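Local coordinates for protein ferritin light chain (Trichoplusia ni, PDB 1Z6O) that stores iron as the light chain of a secreted ferritin, probably aiding nucleation of the ferrihydrite core inside a shell of twelve light and twelve heavy chains, at residues Q42-L47 and E138-I143; L56-Y61 and K114-E119; A70-L75 and E206-T211. All blocks are in the same frame, centred on the assembly; numbering follows the deposited sequence.

The three contacts are spread along the ferritin four-helix bundle made by helices 37-61, 70-96, 122-148 and 157-190. Contact 1 joins helices 37-61 and 122-148 in the buried interior. Contact 2 lies about 21 Å away, centre to centre, and uses the later end of helix 37-61, where the long connection between helices 70-96 and 122-148 runs past; along the chain it is nested within contact 1. Contact 3, its centre about 17 Å from that of contact 2, sets the start of helix 70-96 against the final helix 197-211, its segments alternating along the chain with those of the others. Contacts 2 and 3 touch where S73 OG probably hydrogen-bonds to A59 O, joining helices 37-61 and 70-96.

Contact 1 of 3, residues Q42-L47 and E138-I143; sequences QAYAKL and ERAFYI
Helix segments 42-47 and 138-143 run almost exactly antiparallel, at 173° with their axes 11.2 Å apart, and Y44 stands level with R139, their CA atoms 7.6 Å from each other. They are parts of helices 37-61 and 122-148 of the ferritin four-helix bundle, and at this wide spacing long side chains must bridge the gap. Y44 and R139 do most of it. With CG anti to the backbone N (chi1 -161°), the Y44 ring is carried across to the other helix, where CD1 lies 3.5 Å from R139 CG, the ring and the arginine's aliphatic part running alongside in opposite senses. I143 CD1 lies over one face of the ring, a CH-pi contact 4.2 Å from the centroid. Farther out, Y44 OH sits 3.4 Å from A140 CB, but its polar partner is L136 O, one turn before A140 on the same helix; the buried hydroxyl is thereby satisfied and the ring pinned at its far end. H48 meets Y44 edge-to-face, and F167 of helix 157-190 also meets the ring.

R139 takes a different course. Bends at chi2 and chi3 fold its chain so that the guanidinium comes to lie against L47, whose CD2 rests over one face, toward the rim, 3.8 Å from R139 CZ. The direct approach of NH1 to A43 O is too long for a bond, and a water fills in: lying in the guanidinium plane, it accepts from R139 NH1 at 3.1 Å and donates to A43 O at 2.7 Å.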
# COMPACT_ATOMS: atom_id res chain seq x y z
N GLN A 42 -25.41 46.77 -17.13
CA GLN A 42 -24.89 47.49 -15.97
C GLN A 42 -25.98 47.61 -14.90
O GLN A 42 -25.71 47.42 -13.71
CB GLN A 42 -24.42 48.89 -16.36
CG GLN A 42 -23.18 48.90 -17.25
CD GLN A 42 -22.82 50.30 -17.70
OE1 GLN A 42 -22.79 51.22 -16.89
NE2 GLN A 42 -22.53 50.47 -18.98
N ALA A 43 -27.20 47.95 -15.31
CA ALA A 43 -28.30 48.07 -14.35
C ALA A 43 -28.64 46.71 -13.73
O ALA A 43 -29.19 46.64 -12.63
CB ALA A 43 -29.55 48.68 -15.04
N TYR A 44 -28.34 45.63 -14.44
CA TYR A 44 -28.62 44.28 -13.92
C TYR A 44 -27.64 43.95 -12.79
O TYR A 44 -28.00 43.28 -11.82
CB TYR A 44 -28.50 43.25 -15.06
CG TYR A 44 -29.20 41.92 -14.79
CD1 TYR A 44 -30.44 41.87 -14.13
CD2 TYR A 44 -28.67 40.72 -15.28
CE1 TYR A 44 -31.13 40.65 -13.98
CE2 TYR A 44 -29.35 39.51 -15.12
CZ TYR A 44 -30.58 39.48 -14.48
OH TYR A 44 -31.25 38.28 -14.34
N ALA A 45 -26.39 44.42 -12.90
CA ALA A 45 -25.42 44.20 -11.83
C ALA A 45 -25.92 44.97 -10.60
O ALA A 45 -25.85 44.49 -9.47
CB ALA A 45 -24.04 44.73 -12.23
N LYS A 46 -26.44 46.17 -10.84
CA LYS A 46 -26.95 47.00 -9.76
C LYS A 46 -28.15 46.36 -9.06
O LYS A 46 -28.28 46.44 -7.83
CB LYS A 46 -27.33 48.37 -10.32
CG LYS A 46 -27.95 49.33 -9.32
CD LYS A 46 -28.34 50.63 -10.01
CE LYS A 46 -29.28 51.46 -9.17
NZ LYS A 46 -29.65 52.72 -9.87
N LEU A 47 -29.03 45.73 -9.83
CA LEU A 47 -30.19 45.06 -9.24
C LEU A 47 -29.72 43.89 -8.36
O LEU A 47 -30.24 43.69 -7.25
CB LEU A 47 -31.14 44.55 -10.34
CG LEU A 47 -32.40 43.80 -9.88
CD1 LEU A 47 -33.25 44.68 -8.96
CD2 LEU A 47 -33.21 43.39 -11.12
N GLU A 138 -37.31 37.93 -15.15
CA GLU A 138 -37.92 38.67 -16.24
C GLU A 138 -37.00 39.78 -16.75
O GLU A 138 -37.07 40.16 -17.92
CB GLU A 138 -39.29 39.22 -15.81
CG GLU A 138 -40.30 38.07 -15.64
CD GLU A 138 -41.67 38.52 -15.20
OE1 GLU A 138 -41.82 39.68 -14.78
OE2 GLU A 138 -42.62 37.69 -15.26
N ARG A 139 -36.13 40.28 -15.88
CA ARG A 139 -35.17 41.30 -16.33
C ARG A 139 -34.19 40.59 -17.28
O ARG A 139 -33.79 41.17 -18.29
CB ARG A 139 -34.42 41.90 -15.14
CG ARG A 139 -33.43 43.02 -15.54
CD ARG A 139 -34.16 44.29 -16.00
NE ARG A 139 -34.83 44.97 -14.89
CZ ARG A 139 -34.21 45.73 -13.99
NH1 ARG A 139 -32.89 45.93 -14.05
NH2 ARG A 139 -34.92 46.29 -13.02
N ALA A 140 -33.80 39.36 -16.98
CA ALA A 140 -32.90 38.65 -17.90
C ALA A 140 -33.60 38.43 -19.24
O ALA A 140 -32.97 38.55 -20.29
CB ALA A 140 -32.46 37.29 -17.31
N PHE A 141 -34.89 38.11 -19.22
CA PHE A 141 -35.65 37.91 -20.47
C PHE A 141 -35.64 39.21 -21.28
O PHE A 141 -35.51 39.20 -22.50
CB PHE A 141 -37.11 37.54 -20.17
CG PHE A 141 -37.35 36.08 -19.86
CD1 PHE A 141 -36.29 35.23 -19.52
CD2 PHE A 141 -38.64 35.55 -19.91
CE1 PHE A 141 -36.52 33.86 -19.22
CE2 PHE A 141 -38.89 34.20 -19.62
CZ PHE A 141 -37.82 33.35 -19.27
N TYR A 142 -35.80 40.32 -20.58
CA TYR A 142 -35.83 41.64 -21.22
C TYR A 142 -34.49 41.97 -21.90
O TYR A 142 -34.45 42.41 -23.05
CB TYR A 142 -36.16 42.69 -20.16
CG TYR A 142 -36.20 44.10 -20.69
CD1 TYR A 142 -37.27 44.54 -21.46
CD2 TYR A 142 -35.16 44.99 -20.43
CE1 TYR A 142 -37.31 45.84 -21.96
CE2 TYR A 142 -35.18 46.29 -20.93
CZ TYR A 142 -36.26 46.71 -21.69
OH TYR A 142 -36.30 48.00 -22.18
N ILE A 143 -33.39 41.78 -21.19
CA ILE A 143 -32.07 42.07 -21.76
C ILE A 143 -31.79 41.14 -22.95
O ILE A 143 -31.23 41.55 -23.97
CB ILE A 143 -30.97 41.91 -20.70
CG1 ILE A 143 -31.24 42.88 -19.54
CG2 ILE A 143 -29.58 42.19 -21.30
CD1 ILE A 143 -30.30 42.66 -18.34
O HOH W 1 -31.54 47.87 -12.02

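Contact 2 of 3, residues L56-Y61 and K114-E119; sequences LLSAAY and KNYTAE
S58 OG is held by two partners: the hydroxyl of Y116, with OG and OH 2.6 Å apart, and a water 2.7 Å from OG that donates in turn to A118 O. The serine oxygen lies in the plane of the Y116 ring, at its edge. With chi1 near 180° (-176°), the Y116 ring swings away from its own backbone N and reaches the helix; F76 of helix 70-96 also touches the ring. Between these bonds A118 comes down on the helix, its CB 3.9 Å from L57 CB. These are the last turns of helix 37-61 of the ferritin bundle, crossed by the long connection that leads into helix 122-148. One turn on from S58, the Y61 ring receives E119 CA over its centre, a CH-pi contact 3.6 Å from the centroid and only 6° off the normal, and E119 CG lies 3.7 Å from Y61 CE1. With Y61 cut back to an alanine, E119 CA and CG would probably lose the ring surface they rest on, and this part of the connection would be freer to shift. The E119 carboxylate turns outward to a neighbouring heavy chain, bonding S89 OG and V88 N there.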
# COMPACT_ATOMS: atom_id res chain seq x y z
N LEU A 56 -29.68 39.66 2.56
CA LEU A 56 -28.83 39.58 3.75
C LEU A 56 -29.62 40.05 4.98
O LEU A 56 -29.52 39.46 6.05
CB LEU A 56 -27.57 40.43 3.56
CG LEU A 56 -26.61 40.39 4.76
CD1 LEU A 56 -26.11 38.96 4.93
CD2 LEU A 56 -25.43 41.32 4.53
N LEU A 57 -30.40 41.11 4.82
CA LEU A 57 -31.20 41.62 5.95
C LEU A 57 -32.29 40.62 6.33
O LEU A 57 -32.61 40.48 7.51
CB LEU A 57 -31.81 42.99 5.61
CG LEU A 57 -30.77 44.11 5.43
CD1 LEU A 57 -31.47 45.39 4.99
CD2 LEU A 57 -30.00 44.34 6.73
N SER A 58 -32.88 39.93 5.35
CA SER A 58 -33.88 38.91 5.68
C SER A 58 -33.20 37.77 6.42
O SER A 58 -33.76 37.22 7.38
CB SER A 58 -34.55 38.35 4.41
OG SER A 58 -35.44 39.30 3.85
N ALA A 59 -31.99 37.39 5.99
CA ALA A 59 -31.28 36.31 6.68
C ALA A 59 -31.03 36.70 8.14
O ALA A 59 -31.15 35.88 9.05
CB ALA A 59 -29.94 36.02 5.98
N ALA A 60 -30.67 37.97 8.35
CA ALA A 60 -30.43 38.47 9.71
C ALA A 60 -31.72 38.43 10.53
O ALA A 60 -31.73 37.94 11.65
CB ALA A 60 -29.88 39.92 9.66
N TYR A 61 -32.80 38.94 9.95
CA TYR A 61 -34.07 38.95 10.67
C TYR A 61 -34.48 37.55 11.15
O TYR A 61 -34.92 37.39 12.28
CB TYR A 61 -35.19 39.53 9.81
CG TYR A 61 -36.51 39.61 10.53
CD1 TYR A 61 -36.71 40.53 11.56
CD2 TYR A 61 -37.55 38.73 10.22
CE1 TYR A 61 -37.92 40.59 12.25
CE2 TYR A 61 -38.77 38.77 10.91
CZ TYR A 61 -38.94 39.71 11.93
OH TYR A 61 -40.12 39.77 12.61
N LYS A 114 -41.44 49.20 -5.06
CA LYS A 114 -41.91 48.56 -3.84
C LYS A 114 -40.73 48.28 -2.92
O LYS A 114 -39.90 47.41 -3.20
CB LYS A 114 -42.64 47.26 -4.17
N ASN A 115 -40.64 49.02 -1.81
CA ASN A 115 -39.56 48.84 -0.85
C ASN A 115 -39.52 47.41 -0.33
O ASN A 115 -40.56 46.77 -0.13
CB ASN A 115 -39.72 49.80 0.33
CG ASN A 115 -39.57 51.26 -0.07
OD1 ASN A 115 -38.57 51.65 -0.68
ND2 ASN A 115 -40.56 52.07 0.28
N TYR A 116 -38.32 46.90 -0.10
CA TYR A 116 -38.14 45.55 0.42
C TYR A 116 -38.07 45.66 1.94
O TYR A 116 -37.22 46.36 2.47
CB TYR A 116 -36.82 44.96 -0.10
CG TYR A 116 -36.58 43.52 0.29
CD1 TYR A 116 -36.78 42.49 -0.62
CD2 TYR A 116 -36.11 43.19 1.57
CE1 TYR A 116 -36.53 41.15 -0.28
CE2 TYR A 116 -35.85 41.85 1.93
CZ TYR A 116 -36.06 40.84 0.99
OH TYR A 116 -35.77 39.53 1.31
N THR A 117 -38.97 44.99 2.65
CA THR A 117 -38.93 45.03 4.12
C THR A 117 -38.48 43.66 4.59
O THR A 117 -38.99 42.64 4.12
CB THR A 117 -40.31 45.36 4.73
OG1 THR A 117 -41.18 44.24 4.59
CG2 THR A 117 -40.93 46.56 4.04
N ALA A 118 -37.54 43.63 5.52
CA ALA A 118 -37.00 42.37 6.03
C ALA A 118 -37.82 41.74 7.15
O ALA A 118 -37.77 40.52 7.34
CB ALA A 118 -35.56 42.58 6.49
N GLU A 119 -38.58 42.55 7.89
CA GLU A 119 -39.38 42.01 9.00
C GLU A 119 -40.69 41.44 8.47
O GLU A 119 -41.65 42.18 8.26
CB GLU A 119 -39.68 43.12 10.03
CG GLU A 119 -38.44 43.85 10.55
CD GLU A 119 -38.02 45.03 9.68
OE1 GLU A 119 -38.58 45.21 8.57
OE2 GLU A 119 -37.11 45.79 10.10
O HOH W 2 -37.68 38.74 5.21

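Contact 3 of 3, residues A70-L75 and E206-T211; sequences AGFSKL and EYLQKT
The F72 ring takes L208 CD1 squarely over the centre of one face, a CH-pi contact 3.9 Å from the centroid and 13° off the normal; F62 is a further aromatic neighbour of this ring. L208 has CG anti to its carbonyl carbon, which brings CD1 up to the ring and also within 4.2 Å of L75 CD1. Beside this apolar patch the helices come very close: segments 70-75 and 206-211 cross at 41° with their axes only 7.3 Å apart, and G71 CA is 4.2 Å from Q209 CA. The glycine makes this possible, since a CB there would clash with L208 CB. Q209 CG presses on the same spot, 3.4 Å from G71 N, while its amide carries on past A70 CB and bonds D205, which also accepts from the backbone N of G71 and F72. One turn on from A70, the fully extended K74 reaches along to the end of the last helix, where NZ donates to Q209 O at 3.1 Å, 25° out of the carbonyl plane. Such a short C-terminal helix laid across the end of the four-helix bundle is the fifth helix of the ferritin fold, and here its outer side packs on heavy chains.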
# COMPACT_ATOMS: atom_id res chain seq x y z
N ALA A 70 -33.46 28.96 11.64
CA ALA A 70 -32.19 28.72 10.97
C ALA A 70 -32.33 28.30 9.50
O ALA A 70 -31.47 28.61 8.68
CB ALA A 70 -31.39 27.67 11.75
N GLY A 71 -33.42 27.59 9.18
CA GLY A 71 -33.65 27.16 7.81
C GLY A 71 -34.00 28.34 6.92
O GLY A 71 -33.47 28.46 5.81
N PHE A 72 -34.90 29.20 7.37
CA PHE A 72 -35.26 30.38 6.58
C PHE A 72 -34.05 31.30 6.45
O PHE A 72 -33.80 31.88 5.39
CB PHE A 72 -36.41 31.15 7.24
CG PHE A 72 -37.76 30.55 6.98
CD1 PHE A 72 -38.18 29.41 7.67
CD2 PHE A 72 -38.60 31.09 6.00
CE1 PHE A 72 -39.41 28.82 7.40
CE2 PHE A 72 -39.84 30.50 5.72
CZ PHE A 72 -40.24 29.36 6.42
N SER A 73 -33.28 31.42 7.53
CA SER A 73 -32.11 32.28 7.50
C SER A 73 -31.09 31.76 6.48
O SER A 73 -30.51 32.53 5.71
CB SER A 73 -31.51 32.36 8.91
OG SER A 73 -30.48 33.32 8.93
N LYS A 74 -30.89 30.44 6.45
CA LYS A 74 -29.96 29.82 5.52
C LYS A 74 -30.42 30.02 4.07
O LYS A 74 -29.60 30.23 3.16
CB LYS A 74 -29.87 28.32 5.82
CG LYS A 74 -28.85 27.56 4.99
CD LYS A 74 -28.85 26.08 5.38
CE LYS A 74 -27.76 25.32 4.65
NZ LYS A 74 -27.80 23.86 4.96
N LEU A 75 -31.73 29.95 3.84
CA LEU A 75 -32.29 30.14 2.50
C LEU A 75 -31.93 31.55 2.01
O LEU A 75 -31.46 31.72 0.88
CB LEU A 75 -33.82 29.96 2.54
CG LEU A 75 -34.60 30.11 1.22
CD1 LEU A 75 -35.98 29.45 1.35
CD2 LEU A 75 -34.78 31.59 0.90
N GLU A 206 -36.97 23.01 9.76
CA GLU A 206 -35.98 21.94 9.89
C GLU A 206 -35.71 21.33 8.51
O GLU A 206 -34.58 20.98 8.18
CB GLU A 206 -36.50 20.86 10.85
CG GLU A 206 -36.58 21.32 12.31
CD GLU A 206 -35.20 21.56 12.93
OE1 GLU A 206 -34.33 20.67 12.81
OE2 GLU A 206 -34.98 22.63 13.54
N TYR A 207 -36.76 21.22 7.71
CA TYR A 207 -36.64 20.69 6.35
C TYR A 207 -35.74 21.63 5.51
O TYR A 207 -34.89 21.16 4.75
CB TYR A 207 -38.03 20.60 5.71
CG TYR A 207 -38.01 20.35 4.22
CD1 TYR A 207 -37.64 19.11 3.71
CD2 TYR A 207 -38.40 21.35 3.32
CE1 TYR A 207 -37.65 18.86 2.34
CE2 TYR A 207 -38.42 21.11 1.94
CZ TYR A 207 -38.04 19.86 1.47
OH TYR A 207 -38.07 19.60 0.12
N LEU A 208 -35.93 22.94 5.65
CA LEU A 208 -35.08 23.87 4.90
C LEU A 208 -33.62 23.73 5.32
O LEU A 208 -32.72 23.83 4.48
CB LEU A 208 -35.53 25.33 5.11
CG LEU A 208 -36.85 25.75 4.46
CD1 LEU A 208 -37.07 27.25 4.71
CD2 LEU A 208 -36.83 25.47 2.95
N GLN A 209 -33.37 23.50 6.60
CA GLN A 209 -31.99 23.35 7.05
C GLN A 209 -31.30 22.18 6.36
O GLN A 209 -30.10 22.22 6.12
CB GLN A 209 -31.94 23.12 8.57
CG GLN A 209 -32.31 24.35 9.37
CD GLN A 209 -32.29 24.09 10.86
OE1 GLN A 209 -31.33 23.55 11.38
NE2 GLN A 209 -33.36 24.48 11.55
N LYS A 210 -32.06 21.15 6.03
CA LYS A 210 -31.51 19.97 5.38
C LYS A 210 -31.44 20.06 3.86
O LYS A 210 -30.65 19.36 3.24
CB LYS A 210 -32.35 18.72 5.68
CG LYS A 210 -32.39 18.29 7.12
CD LYS A 210 -33.12 16.95 7.23
CE LYS A 210 -33.17 16.47 8.66
NZ LYS A 210 -34.00 17.37 9.51
N THR A 211 -32.26 20.91 3.26
CA THR A 211 -32.30 20.96 1.82
C THR A 211 -31.81 22.21 1.11
O THR A 211 -31.52 22.15 -0.08
CB THR A 211 -33.73 20.66 1.33
OG1 THR A 211 -34.62 21.65 1.85
CG2 THR A 211 -34.18 19.28 1.81